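Local coordinates for protein pyruvate carboxylase n-terminal domain (Aquifex aeolicus, PDB 1ULZ) that forms the biotin carboxylase subunit of a pyruvate carboxylase, with an ATP-grasp domain, at residues Ile354-Val359 with Glu410-Lys415. The protein carries 1 engineered substitution. Residues are numbered along the deposited sequence; the frame is centred on the assembly and turned at random.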
ATOM      1  N   ILE A 354      13.394  11.766  17.003  1.00 30.72           N
ATOM      2  CA  ILE A 354      13.851  11.126  15.775  1.00 28.56           C
ATOM      3  C   ILE A 354      14.616  12.111  14.894  1.00 28.31           C
ATOM      4  O   ILE A 354      14.161  13.228  14.656  1.00 26.98           O
ATOM      5  CB  ILE A 354      12.654  10.541  14.976  1.00 27.69           C
ATOM      6  CG1 ILE A 354      12.095   9.323  15.715  1.00 25.66           C
ATOM      7  CG2 ILE A 354      13.080  10.158  13.565  1.00 23.64           C
ATOM      8  CD1 ILE A 354      10.984   8.622  14.973  1.00 24.97           C
ATOM      9  N   GLU A 355      15.792  11.693  14.432  1.00 29.07           N
ATOM     10  CA  GLU A 355      16.623  12.522  13.568  1.00 30.20           C
ATOM     11  C   GLU A 355      16.430  12.059  12.122  1.00 29.43           C
ATOM     12  O   GLU A 355      15.620  12.632  11.395  1.00 30.79           O
ATOM     13  CB  GLU A 355      18.089  12.416  13.996  1.00 32.90           C
ATOM     14  CG  GLU A 355      18.263  12.669  15.488  1.00 39.46           C
ATOM     15  CD  GLU A 355      19.708  12.634  15.945  1.00 44.24           C
ATOM     16  OE1 GLU A 355      20.564  12.083  15.213  1.00 45.88           O
ATOM     17  OE2 GLU A 355      19.984  13.148  17.057  1.00 47.24           O
ATOM     18  N   ARG A 356      17.144  11.026  11.689  1.00 27.93           N
ATOM     19  CA  ARG A 356      16.948  10.560  10.319  1.00 27.74           C
ATOM     20  C   ARG A 356      15.694   9.691  10.307  1.00 26.38           C
ATOM     21  O   ARG A 356      15.407   8.981  11.271  1.00 25.46           O
ATOM     22  CB  ARG A 356      18.180   9.797   9.819  1.00 29.79           C
ATOM     23  CG  ARG A 356      19.453  10.631   9.962  1.00 33.77           C
ATOM     24  CD  ARG A 356      20.547  10.298   8.952  1.00 39.65           C
ATOM     25  NE  ARG A 356      21.137   8.980   9.148  1.00 44.23           N
ATOM     26  CZ  ARG A 356      22.368   8.646   8.759  1.00 47.61           C
ATOM     27  NH1 ARG A 356      23.150   9.538   8.156  1.00 47.05           N
ATOM     28  NH2 ARG A 356      22.823   7.412   8.969  1.00 49.19           N
ATOM     29  N   TYR A 357      14.924   9.778   9.231  1.00 24.43           N
ATOM     30  CA  TYR A 357      13.685   9.019   9.134  1.00 23.58           C
ATOM     31  C   TYR A 357      13.297   8.797   7.679  1.00 22.62           C
ATOM     32  O   TYR A 357      12.934   9.741   6.978  1.00 21.18           O
ATOM     33  CB  TYR A 357      12.562   9.772   9.872  1.00 22.33           C
ATOM     34  CG  TYR A 357      11.264   8.993  10.027  1.00 22.07           C
ATOM     35  CD1 TYR A 357      10.116   9.364   9.333  1.00 20.48           C
ATOM     36  CD2 TYR A 357      11.196   7.877  10.850  1.00 20.55           C
ATOM     37  CE1 TYR A 357       8.949   8.648   9.455  1.00 19.64           C
ATOM     38  CE2 TYR A 357      10.028   7.149  10.978  1.00 18.84           C
ATOM     39  CZ  TYR A 357       8.909   7.535  10.277  1.00 20.76           C
ATOM     40  OH  TYR A 357       7.752   6.790  10.378  1.00 20.72           O
ATOM     41  N   TYR A 358      13.404   7.550   7.223  1.00 21.45           N
ATOM     42  CA  TYR A 358      13.028   7.203   5.858  1.00 20.98           C
ATOM     43  C   TYR A 358      12.012   6.070   5.892  1.00 21.11           C
ATOM     44  O   TYR A 358      12.262   5.002   6.453  1.00 22.18           O
ATOM     45  CB  TYR A 358      14.249   6.796   5.020  1.00 19.76           C
ATOM     46  CG  TYR A 358      13.867   6.268   3.654  1.00 20.04           C
ATOM     47  CD1 TYR A 358      13.788   4.899   3.414  1.00 18.77           C
ATOM     48  CD2 TYR A 358      13.521   7.137   2.622  1.00 18.60           C
ATOM     49  CE1 TYR A 358      13.375   4.407   2.189  1.00 19.27           C
ATOM     50  CE2 TYR A 358      13.102   6.657   1.393  1.00 20.15           C
ATOM     51  CZ  TYR A 358      13.028   5.288   1.182  1.00 21.39           C
ATOM     52  OH  TYR A 358      12.577   4.801  -0.023  1.00 20.96           O
ATOM     53  N   VAL A 359      10.862   6.319   5.281  1.00 21.22           N
ATOM     54  CA  VAL A 359       9.769   5.361   5.247  1.00 21.04           C
ATOM     55  C   VAL A 359       9.802   4.514   3.983  1.00 20.89           C
ATOM     56  O   VAL A 359       9.818   5.038   2.872  1.00 19.31           O
ATOM     57  CB  VAL A 359       8.405   6.093   5.307  1.00 21.94           C
ATOM     58  CG1 VAL A 359       7.272   5.085   5.383  1.00 21.82           C
ATOM     59  CG2 VAL A 359       8.369   7.027   6.504  1.00 22.92           C
ATOM     60  N   GLU A 410      14.971   3.510   7.756  1.00 24.06           N
ATOM     61  CA  GLU A 410      15.966   4.230   8.544  1.00 24.97           C
ATOM     62  C   GLU A 410      15.332   5.108   9.623  1.00 24.03           C
ATOM     63  O   GLU A 410      14.416   5.878   9.355  1.00 23.08           O
ATOM     64  CB  GLU A 410      16.853   5.112   7.659  1.00 25.04           C
ATOM     65  CG  GLU A 410      18.038   5.691   8.437  1.00 28.19           C
ATOM     66  CD  GLU A 410      18.929   6.619   7.624  1.00 28.78           C
ATOM     67  OE1 GLU A 410      20.126   6.723   7.959  1.00 32.07           O
ATOM     68  OE2 GLU A 410      18.446   7.258   6.670  1.00 29.08           O
ATOM     69  N   ILE A 411      15.830   4.972  10.844  1.00 24.17           N
ATOM     70  CA  ILE A 411      15.360   5.760  11.978  1.00 23.87           C
ATOM     71  C   ILE A 411      16.532   5.949  12.944  1.00 24.45           C
ATOM     72  O   ILE A 411      17.095   4.968  13.430  1.00 24.16           O
ATOM     73  CB  ILE A 411      14.229   5.044  12.760  1.00 23.91           C
ATOM     74  CG1 ILE A 411      13.016   4.810  11.863  1.00 23.34           C
ATOM     75  CG2 ILE A 411      13.835   5.875  13.969  1.00 22.85           C
ATOM     76  CD1 ILE A 411      11.830   4.207  12.592  1.00 23.29           C
ATOM     77  N   THR A 412      16.914   7.198  13.203  1.00 24.48           N
ATOM     78  CA  THR A 412      17.996   7.469  14.149  1.00 25.12           C
ATOM     79  C   THR A 412      17.533   8.484  15.188  1.00 25.67           C
ATOM     80  O   THR A 412      16.535   9.178  14.992  1.00 25.77           O
ATOM     81  CB  THR A 412      19.274   8.018  13.457  1.00 24.21           C
ATOM     82  OG1 THR A 412      18.993   9.282  12.843  1.00 25.27           O
ATOM     83  CG2 THR A 412      19.775   7.035  12.410  1.00 23.87           C
ATOM     84  N   GLY A 413      18.267   8.565  16.291  1.00 26.57           N
ATOM     85  CA  GLY A 413      17.921   9.489  17.356  1.00 27.81           C
ATOM     86  C   GLY A 413      17.319   8.731  18.523  1.00 29.82           C
ATOM     87  O   GLY A 413      17.289   9.222  19.652  1.00 31.17           O
ATOM     88  N   VAL A 414      16.850   7.520  18.242  1.00 29.85           N
ATOM     89  CA  VAL A 414      16.228   6.668  19.248  1.00 30.39           C
ATOM     90  C   VAL A 414      16.441   5.205  18.889  1.00 30.88           C
ATOM     91  O   VAL A 414      16.653   4.867  17.719  1.00 31.25           O
ATOM     92  CB  VAL A 414      14.697   6.900  19.322  1.00 31.59           C
ATOM     93  CG1 VAL A 414      14.398   8.329  19.732  1.00 32.06           C
ATOM     94  CG2 VAL A 414      14.061   6.607  17.962  1.00 32.66           C
ATOM     95  N   LYS A 415      16.394   4.340  19.897  1.00 29.28           N
ATOM     96  CA  LYS A 415      16.535   2.911  19.666  1.00 29.58           C
ATOM     97  C   LYS A 415      15.139   2.440  19.288  1.00 28.41           C
ATOM     98  O   LYS A 415      14.149   2.999  19.759  1.00 29.14           O
ATOM     99  CB  LYS A 415      16.995   2.197  20.940  1.00 31.32           C
ATOM    100  CG  LYS A 415      18.370   2.636  21.441  1.00 36.02           C
ATOM    101  CD  LYS A 415      18.901   1.688  22.514  1.00 37.84           C
ATOM    102  CE  LYS A 415      20.280   2.118  22.984  1.00 40.66           C
ATOM    103  NZ  LYS A 415      21.262   2.180  21.858  1.00 40.75           N
TER
HETATM  104  O   HOH W   1      21.487   5.361   9.490  1.00 39.66           O
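Thr412 and Arg356 mesh like neighbouring teeth: Thr412 OG1 settles against the base of the arginine side chain, 3.2 Å from both Arg356 CB and CG, and there accepts the bond from Arg356 N (2.8 Å). With chi1 at 63°, the hydroxyl lies between its own backbone N and carbonyl carbon, which turns it onto that amide and leaves CG2 facing obliquely the start of the guanidinium, near NE as well as CB. Farther out, the arginine bends at chi3 and brings its guanidinium across the end of Glu410. Glu410 OE1 lies over one face of that group, 2.7 Å from Arg356 NE, and the two planes are 47° apart, so the salt bridge is no flat side-on pairing. A water at the guanidinium edge, in its plane, appears to link Arg356 NH2 to the same oxygen, though both its contacts are unusually short, while Glu410 OE2 forms a salt bridge with Arg40 of the second subunit.

The scaffold is a short antiparallel two-stranded ladder in the C-terminal domain of this biotin carboxylase, whose return bond from Glu410 N to Tyr358 O is weak. Tyr357 and Ile411 form its non-hydrogen-bonded pair, and between their neighbours Arg356 O accepts from Thr412 N and Glu410 O from Tyr358 N. On the Tyr357 face, Ile411 lies alongside the tyrosine, with CG1 3.7 Å from Tyr357 CD2 and CD1 against CE2, as the phenol OH is hydrogen-bonded to His369 ND1 and Tyr409 OH. Ile354 drops into the next hollow, its CD1 meeting Ile411 CG2 and its CG1 4.0 Å from Val414 CG2; Ile385 of strand 384-392 also packs on it. At Gly413 the chain is bare, and Glu355 CG fills the notch 3.7 Å from Gly413 CA, while Glu355 N makes a nearly straight bond to Thr412 O (174° at the hydrogen).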